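Local structure of mRNA interferase toxin RelE (Escherichia coli, 4FXH) at residues Ala2-Phe7 against Lys70-Val75; Glu9-Glu14 against Ile76-Ala81. The protein cleaves mRNA in the ribosomal A site with high codon specificity, as the toxin of a type II toxin-antitoxin pair, and so inhibits translation during amino acid starvation. The protein carries 1 engineered substitution. One frame throughout, in Å; residues are numbered along the deposited sequence.

Contact 1: Ala2-Phe7 against Lys70-Val75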
ATOM      1  N   ALA A   2       1.345 -16.664   5.619  1.00 42.49           N
ATOM      2  CA  ALA A   2       1.030 -17.846   4.825  1.00 43.33           C
ATOM      3  C   ALA A   2       0.787 -17.474   3.369  1.00 40.31           C
ATOM      4  O   ALA A   2       0.662 -18.347   2.507  1.00 41.19           O
ATOM      5  CB  ALA A   2      -0.176 -18.574   5.403  1.00 45.93           C
ATOM      6  N   TYR A   3       0.715 -16.173   3.099  1.00 36.61           N
ATOM      7  CA  TYR A   3       0.601 -15.684   1.731  1.00 33.86           C
ATOM      8  C   TYR A   3       1.950 -15.190   1.216  1.00 33.41           C
ATOM      9  O   TYR A   3       2.711 -14.545   1.944  1.00 26.73           O
ATOM     10  CB  TYR A   3      -0.438 -14.563   1.630  1.00 31.66           C
ATOM     11  CG  TYR A   3      -1.855 -15.029   1.366  1.00 32.91           C
ATOM     12  CD1 TYR A   3      -2.603 -15.649   2.361  1.00 33.84           C
ATOM     13  CD2 TYR A   3      -2.454 -14.827   0.128  1.00 32.82           C
ATOM     14  CE1 TYR A   3      -3.904 -16.065   2.127  1.00 35.05           C
ATOM     15  CE2 TYR A   3      -3.756 -15.243  -0.118  1.00 33.65           C
ATOM     16  CZ  TYR A   3      -4.474 -15.862   0.887  1.00 34.56           C
ATOM     17  OH  TYR A   3      -5.766 -16.275   0.653  1.00 35.77           O
ATOM     18  N   PHE A   4       2.239 -15.506  -0.041  1.00 27.46           N
ATOM     19  CA  PHE A   4       3.418 -14.979  -0.713  1.00 30.55           C
ATOM     20  C   PHE A   4       3.189 -13.518  -1.108  1.00 28.80           C
ATOM     21  O   PHE A   4       2.057 -13.101  -1.364  1.00 24.22           O
ATOM     22  CB  PHE A   4       3.743 -15.809  -1.956  1.00 32.06           C
ATOM     23  CG  PHE A   4       4.048 -17.252  -1.662  1.00 35.28           C
ATOM     24  CD1 PHE A   4       5.206 -17.608  -0.988  1.00 36.88           C
ATOM     25  CD2 PHE A   4       3.183 -18.254  -2.071  1.00 37.06           C
ATOM     26  CE1 PHE A   4       5.491 -18.936  -0.717  1.00 39.86           C
ATOM     27  CE2 PHE A   4       3.464 -19.585  -1.804  1.00 40.34           C
ATOM     28  CZ  PHE A   4       4.621 -19.924  -1.127  1.00 41.09           C
ATOM     29  N   LEU A   5       4.272 -12.747  -1.151  1.00 24.35           N
ATOM     30  CA  LEU A   5       4.212 -11.344  -1.537  1.00 23.07           C
ATOM     31  C   LEU A   5       4.678 -11.156  -2.973  1.00 24.34           C
ATOM     32  O   LEU A   5       5.595 -11.832  -3.439  1.00 24.78           O
ATOM     33  CB  LEU A   5       5.086 -10.500  -0.613  1.00 22.78           C
ATOM     34  CG  LEU A   5       5.103  -8.989  -0.865  1.00 21.93           C
ATOM     35  CD1 LEU A   5       3.731  -8.387  -0.587  1.00 20.94           C
ATOM     36  CD2 LEU A   5       6.173  -8.300  -0.027  1.00 22.30           C
ATOM     37  N   ASP A   6       4.035 -10.233  -3.674  1.00 24.18           N
ATOM     38  CA  ASP A   6       4.456  -9.866  -5.014  1.00 23.54           C
ATOM     39  C   ASP A   6       4.056  -8.416  -5.253  1.00 24.80           C
ATOM     40  O   ASP A   6       3.032  -7.955  -4.753  1.00 21.78           O
ATOM     41  CB  ASP A   6       3.828 -10.795  -6.060  1.00 29.75           C
ATOM     42  CG  ASP A   6       4.442 -10.625  -7.445  1.00 32.84           C
ATOM     43  OD1 ASP A   6       5.506  -9.983  -7.564  1.00 34.10           O
ATOM     44  OD2 ASP A   6       3.863 -11.146  -8.419  1.00 34.26           O
ATOM     45  N   PHE A   7       4.884  -7.696  -5.996  1.00 23.71           N
ATOM     46  CA  PHE A   7       4.635  -6.287  -6.257  1.00 23.56           C
ATOM     47  C   PHE A   7       4.398  -6.059  -7.734  1.00 28.78           C
ATOM     48  O   PHE A   7       5.075  -6.636  -8.587  1.00 26.36           O
ATOM     49  CB  PHE A   7       5.821  -5.434  -5.802  1.00 24.20           C
ATOM     50  CG  PHE A   7       5.675  -4.880  -4.414  1.00 23.43           C
ATOM     51  CD1 PHE A   7       5.682  -5.719  -3.312  1.00 22.91           C
ATOM     52  CD2 PHE A   7       5.542  -3.515  -4.212  1.00 23.18           C
ATOM     53  CE1 PHE A   7       5.552  -5.206  -2.033  1.00 24.03           C
ATOM     54  CE2 PHE A   7       5.412  -2.997  -2.939  1.00 22.54           C
ATOM     55  CZ  PHE A   7       5.417  -3.842  -1.847  1.00 23.54           C
ATOM     56  N   LYS A  70      -3.164 -18.466  -6.200  1.00 41.04           N
ATOM     57  CA  LYS A  70      -1.713 -18.548  -6.072  1.00 40.46           C
ATOM     58  C   LYS A  70      -1.276 -18.351  -4.626  1.00 37.07           C
ATOM     59  O   LYS A  70      -0.100 -18.518  -4.295  1.00 36.94           O
ATOM     60  CB  LYS A  70      -1.054 -17.477  -6.938  1.00 39.50           C
ATOM     61  CG  LYS A  70      -1.479 -17.509  -8.392  1.00 42.04           C
ATOM     62  CD  LYS A  70      -1.331 -16.138  -9.023  1.00 39.90           C
ATOM     63  CE  LYS A  70       0.106 -15.664  -9.002  1.00 39.13           C
ATOM     64  NZ  LYS A  70       0.205 -14.268  -9.512  1.00 37.18           N
ATOM     65  N   VAL A  71      -2.236 -18.003  -3.772  1.00 34.82           N
ATOM     66  CA  VAL A  71      -1.968 -17.596  -2.393  1.00 32.86           C
ATOM     67  C   VAL A  71      -0.958 -16.447  -2.383  1.00 28.08           C
ATOM     68  O   VAL A  71      -0.010 -16.425  -1.604  1.00 27.43           O
ATOM     69  CB  VAL A  71      -1.500 -18.772  -1.503  1.00 36.88           C
ATOM     70  CG1 VAL A  71      -1.759 -18.462  -0.033  1.00 36.44           C
ATOM     71  CG2 VAL A  71      -2.222 -20.053  -1.892  1.00 41.87           C
ATOM     72  N   VAL A  72      -1.179 -15.490  -3.271  1.00 25.86           N
ATOM     73  CA  VAL A  72      -0.272 -14.366  -3.420  1.00 22.48           C
ATOM     74  C   VAL A  72      -0.963 -13.046  -3.074  1.00 23.77           C
ATOM     75  O   VAL A  72      -2.070 -12.774  -3.535  1.00 20.27           O
ATOM     76  CB  VAL A  72       0.312 -14.322  -4.854  1.00 25.56           C
ATOM     77  CG1 VAL A  72       0.773 -12.916  -5.230  1.00 23.14           C
ATOM     78  CG2 VAL A  72       1.449 -15.326  -4.994  1.00 24.81           C
ATOM     79  N   VAL A  73      -0.316 -12.252  -2.226  1.00 22.92           N
ATOM     80  CA  VAL A  73      -0.732 -10.872  -1.997  1.00 21.19           C
ATOM     81  C   VAL A  73      -0.009  -9.974  -2.998  1.00 20.13           C
ATOM     82  O   VAL A  73       1.218  -9.853  -2.975  1.00 21.14           O
ATOM     83  CB  VAL A  73      -0.443 -10.408  -0.559  1.00 19.85           C
ATOM     84  CG1 VAL A  73      -0.566  -8.891  -0.452  1.00 18.74           C
ATOM     85  CG2 VAL A  73      -1.392 -11.090   0.411  1.00 21.18           C
ATOM     86  N   PHE A  74      -0.779  -9.365  -3.890  1.00 18.68           N
ATOM     87  CA  PHE A  74      -0.215  -8.588  -4.982  1.00 15.94           C
ATOM     88  C   PHE A  74      -0.374  -7.095  -4.731  1.00 17.37           C
ATOM     89  O   PHE A  74      -1.453  -6.541  -4.930  1.00 16.22           O
ATOM     90  CB  PHE A  74      -0.884  -8.982  -6.300  1.00 21.99           C
ATOM     91  CG  PHE A  74      -0.170  -8.475  -7.523  1.00 25.12           C
ATOM     92  CD1 PHE A  74       1.076  -8.972  -7.868  1.00 27.85           C
ATOM     93  CD2 PHE A  74      -0.750  -7.514  -8.334  1.00 26.79           C
ATOM     94  CE1 PHE A  74       1.734  -8.511  -8.993  1.00 29.80           C
ATOM     95  CE2 PHE A  74      -0.097  -7.050  -9.460  1.00 28.88           C
ATOM     96  CZ  PHE A  74       1.145  -7.549  -9.790  1.00 29.99           C
ATOM     97  N   VAL A  75       0.701  -6.451  -4.287  1.00 17.65           N
ATOM     98  CA  VAL A  75       0.688  -5.009  -4.066  1.00 18.13           C
ATOM     99  C   VAL A  75       0.616  -4.282  -5.401  1.00 19.06           C
ATOM    100  O   VAL A  75       1.518  -4.395  -6.229  1.00 21.68           O
ATOM    101  CB  VAL A  75       1.932  -4.531  -3.302  1.00 18.16           C
ATOM    102  CG1 VAL A  75       1.906  -3.019  -3.163  1.00 18.55           C
ATOM    103  CG2 VAL A  75       2.008  -5.203  -1.933  1.00 15.43           C
TER

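Contact 2: Glu9-Glu14 against Ile76-Ala81. Engineered in segment 76-81: Ala81 (natural residue Arg).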
ATOM      1  N   GLU A   9       5.010  -3.950 -10.872  1.00 35.78           N
ATOM      2  CA  GLU A   9       6.225  -3.216 -11.213  1.00 38.62           C
ATOM      3  C   GLU A   9       6.063  -1.700 -11.101  1.00 35.26           C
ATOM      4  O   GLU A   9       6.987  -1.012 -10.681  1.00 35.53           O
ATOM      5  CB  GLU A   9       6.732  -3.624 -12.598  1.00 45.73           C
ATOM      6  CG  GLU A   9       7.030  -5.116 -12.705  1.00 48.96           C
ATOM      7  CD  GLU A   9       7.714  -5.497 -14.005  1.00 53.93           C
ATOM      8  OE1 GLU A   9       8.862  -5.058 -14.227  1.00 56.66           O
ATOM      9  OE2 GLU A   9       7.103  -6.241 -14.801  1.00 54.58           O
ATOM     10  N   ARG A  10       4.890  -1.182 -11.455  1.00 34.17           N
ATOM     11  CA  ARG A  10       4.628   0.242 -11.269  1.00 36.05           C
ATOM     12  C   ARG A  10       4.628   0.585  -9.780  1.00 33.91           C
ATOM     13  O   ARG A  10       5.149   1.622  -9.378  1.00 35.06           O
ATOM     14  CB  ARG A  10       3.301   0.674 -11.907  1.00 37.37           C
ATOM     15  CG  ARG A  10       3.149   0.375 -13.393  1.00 40.76           C
ATOM     16  CD  ARG A  10       2.050  -0.653 -13.602  1.00 41.49           C
ATOM     17  NE  ARG A  10       1.391  -0.564 -14.900  1.00 44.01           N
ATOM     18  CZ  ARG A  10       0.454  -1.414 -15.311  1.00 41.89           C
ATOM     19  NH1 ARG A  10       0.081  -2.415 -14.524  1.00 37.84           N
ATOM     20  NH2 ARG A  10      -0.106  -1.270 -16.505  1.00 44.45           N
ATOM     21  N   ALA A  11       4.054  -0.298  -8.968  1.00 33.81           N
ATOM     22  CA  ALA A  11       3.989  -0.095  -7.520  1.00 30.81           C
ATOM     23  C   ALA A  11       5.352  -0.242  -6.846  1.00 30.02           C
ATOM     24  O   ALA A  11       5.623   0.407  -5.839  1.00 30.26           O
ATOM     25  CB  ALA A  11       2.983  -1.048  -6.891  1.00 27.47           C
ATOM     26  N   LEU A  12       6.202  -1.106  -7.391  1.00 30.44           N
ATOM     27  CA  LEU A  12       7.562  -1.245  -6.879  1.00 34.47           C
ATOM     28  C   LEU A  12       8.371   0.011  -7.199  1.00 37.96           C
ATOM     29  O   LEU A  12       9.162   0.481  -6.378  1.00 38.79           O
ATOM     30  CB  LEU A  12       8.244  -2.487  -7.458  1.00 36.72           C
ATOM     31  CG  LEU A  12       9.689  -2.738  -7.018  1.00 39.48           C
ATOM     32  CD1 LEU A  12       9.792  -2.824  -5.500  1.00 38.77           C
ATOM     33  CD2 LEU A  12      10.235  -4.001  -7.672  1.00 39.33           C
ATOM     34  N   LYS A  13       8.163   0.554  -8.395  1.00 39.45           N
ATOM     35  CA  LYS A  13       8.740   1.841  -8.753  1.00 43.26           C
ATOM     36  C   LYS A  13       8.223   2.951  -7.832  1.00 41.36           C
ATOM     37  O   LYS A  13       8.989   3.817  -7.411  1.00 41.32           O
ATOM     38  CB  LYS A  13       8.443   2.182 -10.215  1.00 48.05           C
ATOM     39  CG  LYS A  13       9.117   1.265 -11.224  1.00 52.30           C
ATOM     40  CD  LYS A  13      10.626   1.231 -11.032  1.00 55.50           C
ATOM     41  CE  LYS A  13      11.344   1.138 -12.371  1.00 59.57           C
ATOM     42  NZ  LYS A  13      12.817   1.006 -12.202  1.00 62.63           N
ATOM     43  N   GLU A  14       6.925   2.920  -7.526  1.00 33.34           N
ATOM     44  CA  GLU A  14       6.327   3.875  -6.590  1.00 39.20           C
ATOM     45  C   GLU A  14       6.947   3.730  -5.206  1.00 38.82           C
ATOM     46  O   GLU A  14       7.187   4.717  -4.506  1.00 41.16           O
ATOM     47  CB  GLU A  14       4.807   3.674  -6.499  1.00 35.99           C
ATOM     48  CG  GLU A  14       4.049   4.071  -7.759  1.00 37.75           C
ATOM     49  CD  GLU A  14       2.561   3.751  -7.700  1.00 36.49           C
ATOM     50  OE1 GLU A  14       1.791   4.375  -8.462  1.00 38.70           O
ATOM     51  OE2 GLU A  14       2.159   2.874  -6.907  1.00 33.39           O
ATOM     52  N   ILE A  76      -0.456  -3.529  -5.607  1.00 17.28           N
ATOM     53  CA  ILE A  76      -0.714  -2.958  -6.918  1.00 20.29           C
ATOM     54  C   ILE A  76      -0.494  -1.444  -6.975  1.00 23.04           C
ATOM     55  O   ILE A  76      -0.021  -0.911  -7.982  1.00 22.00           O
ATOM     56  CB  ILE A  76      -2.122  -3.353  -7.428  1.00 30.66           C
ATOM     57  CG1 ILE A  76      -2.230  -3.116  -8.929  1.00 32.40           C
ATOM     58  CG2 ILE A  76      -3.233  -2.630  -6.662  1.00 31.00           C
ATOM     59  CD1 ILE A  76      -3.262  -3.979  -9.584  1.00 34.19           C
ATOM     60  N   SER A  77      -0.816  -0.760  -5.885  1.00 24.95           N
ATOM     61  CA  SER A  77      -0.697   0.686  -5.840  1.00 25.96           C
ATOM     62  C   SER A  77      -0.269   1.126  -4.448  1.00 26.56           C
ATOM     63  O   SER A  77      -0.791   0.644  -3.446  1.00 27.31           O
ATOM     64  CB  SER A  77      -2.028   1.341  -6.218  1.00 24.62           C
ATOM     65  OG  SER A  77      -1.869   2.728  -6.458  1.00 27.43           O
ATOM     66  N   VAL A  78       0.695   2.036  -4.396  1.00 27.89           N
ATOM     67  CA  VAL A  78       1.152   2.591  -3.133  1.00 30.62           C
ATOM     68  C   VAL A  78       1.490   4.067  -3.323  1.00 32.76           C
ATOM     69  O   VAL A  78       2.161   4.437  -4.287  1.00 34.36           O
ATOM     70  CB  VAL A  78       2.362   1.809  -2.579  1.00 32.33           C
ATOM     71  CG1 VAL A  78       3.480   1.731  -3.613  1.00 34.65           C
ATOM     72  CG2 VAL A  78       2.853   2.430  -1.286  1.00 32.38           C
ATOM     73  N   GLY A  79       1.002   4.913  -2.422  1.00 67.50           N
ATOM     74  CA  GLY A  79       1.212   6.342  -2.564  1.00 67.77           C
ATOM     75  C   GLY A  79       0.820   7.183  -1.366  1.00 67.17           C
ATOM     76  O   GLY A  79       1.195   6.885  -0.234  1.00 67.02           O
ATOM     77  N   LYS A  80       0.056   8.241  -1.625  1.00 68.24           N
ATOM     78  CA  LYS A  80      -0.254   9.239  -0.607  1.00 69.74           C
ATOM     79  C   LYS A  80      -1.677   9.779  -0.781  1.00 69.32           C
ATOM     80  O   LYS A  80      -2.250   9.693  -1.868  1.00 68.73           O
ATOM     81  CB  LYS A  80       0.775  10.374  -0.684  1.00 72.65           C
ATOM     82  CG  LYS A  80       0.694  11.413   0.424  1.00 75.98           C
ATOM     83  CD  LYS A  80       2.049  12.058   0.671  1.00 77.98           C
ATOM     84  CE  LYS A  80       2.625  11.633   2.018  1.00 79.46           C
ATOM     85  NZ  LYS A  80       2.644  10.152   2.219  1.00 78.49           N
ATOM     86  N   ALA A  81      -2.240  10.323   0.295  1.00 70.33           N
ATOM     87  CA  ALA A  81      -3.590  10.882   0.274  1.00 71.95           C
ATOM     88  C   ALA A  81      -3.748  12.017  -0.739  1.00 72.06           C
ATOM     89  O   ALA A  81      -4.685  12.019  -1.537  1.00 72.89           O
ATOM     90  CB  ALA A  81      -3.989  11.358   1.666  1.00 74.04           C
TER
HETATM   91  O   HOH W   1      -0.683   5.199  -7.090  1.00 19.15           O

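Contact 1: Ala2-Phe7 against Lys70-Val75
Parallel strand pairing joins Ala2-Phe7 to Lys70-Val75 at one margin of the RelE sheet, where the N-terminal strand 4-7 lies outermost in the chain beside strand 72-78. The mixed four-stranded sheet, with order 1-4-3-2, thus has its first and last strands as neighbours. Four backbone hydrogen bonds hold them: Phe4 N and Asp6 N give to Val71 O and Val73 O, while Val73 N and Val75 N give to Phe4 O (2.7 Å) and Asp6 O (2.8 Å). On the other edge of the strand, toward strand 62-67, Val71 and Val72 both face Ile67 in a G1 beta bulge. Val71 sets CG1 over the centre of the Tyr3 ring, a CH-pi contact at 3.5 Å from the ring centroid; beyond it, Tyr3 OH is hydrogen-bonded to Asp68. On the face that carries Leu5, Phe7, Val73 and Val75, where Leu30 of helix 22-33 packs on Leu5, Phe7 and Val75, Val75 CB lies over one face of the Phe7 ring, 3.6 Å from the centroid. With CG anti to the backbone N (chi1 -169°), the Asp6 carboxylate lies alongside the Phe74 ring, planes 72° apart, and brings OD2 to 3.4 Å from CE1 at the ring's edge.

Contact 2: Glu9-Glu14 against Ile76-Ala81
Glu14, a helix residue, uses its carboxylate to take a backbone N-H of the neighbouring strand: Val78 N gives to Glu14 OE2 at 3.0 Å, in a nearly straight bond (174° at the hydrogen). The chain is extended beyond CG (chi2 175°), which carries the carboxylate to the strand. The same oxygen lies 3.1 Å from Val78 O, an approach of two acceptors that is not a hydrogen bond. Glu14 OE1 turns to a water that donates to it at 2.9 Å and is also hydrogen-bonded to Ser77 OG, so both carboxylate oxygens are tied to the strand. Helix 9-15 follows directly after strand 4-7 in this RelE/ParE-family fold, and its axis runs close to parallel with strand segment 76-78, 16° apart. A classic beta bulge at Ile76 and Ser77, opposite Val63, interrupts the regular pairing with strand 62-67 where the helix packs. Ala11 sets its CB 3.2 Å from Ile76 O, and this small side chain lets the helix come near the backbone. Beside it, Val78 wedges CG1 between the helix carbonyl Ala11 O, at 3.4 Å, and Glu14 CB, at 3.7 Å.

Overall arrangement
Both contacts use strand 72-78: contact 1 takes its first part and contact 2 its last, with centres about 15 Å apart. The partners also follow one another, strand 4-7 leading into helix 9-15, so the N-terminal strand and helix run along successive parts of one strand. Packing joins the contacts where Val75 O meets Ala11 CB (3.7 Å). Contact 2 lies nearer two inferred functional residues: the side chain of Arg61, a transition-state stabiliser, is about 7 Å from that of Val78 and about 10 Å from that of Val75, and the side chain of Lys52, the proton acceptor, about 9 Å from that of Ser77 and about 11 Å from that of Val75. Segment 76-81 ends at the inferred proton-donor position, here the engineered Ala81 in place of arginine.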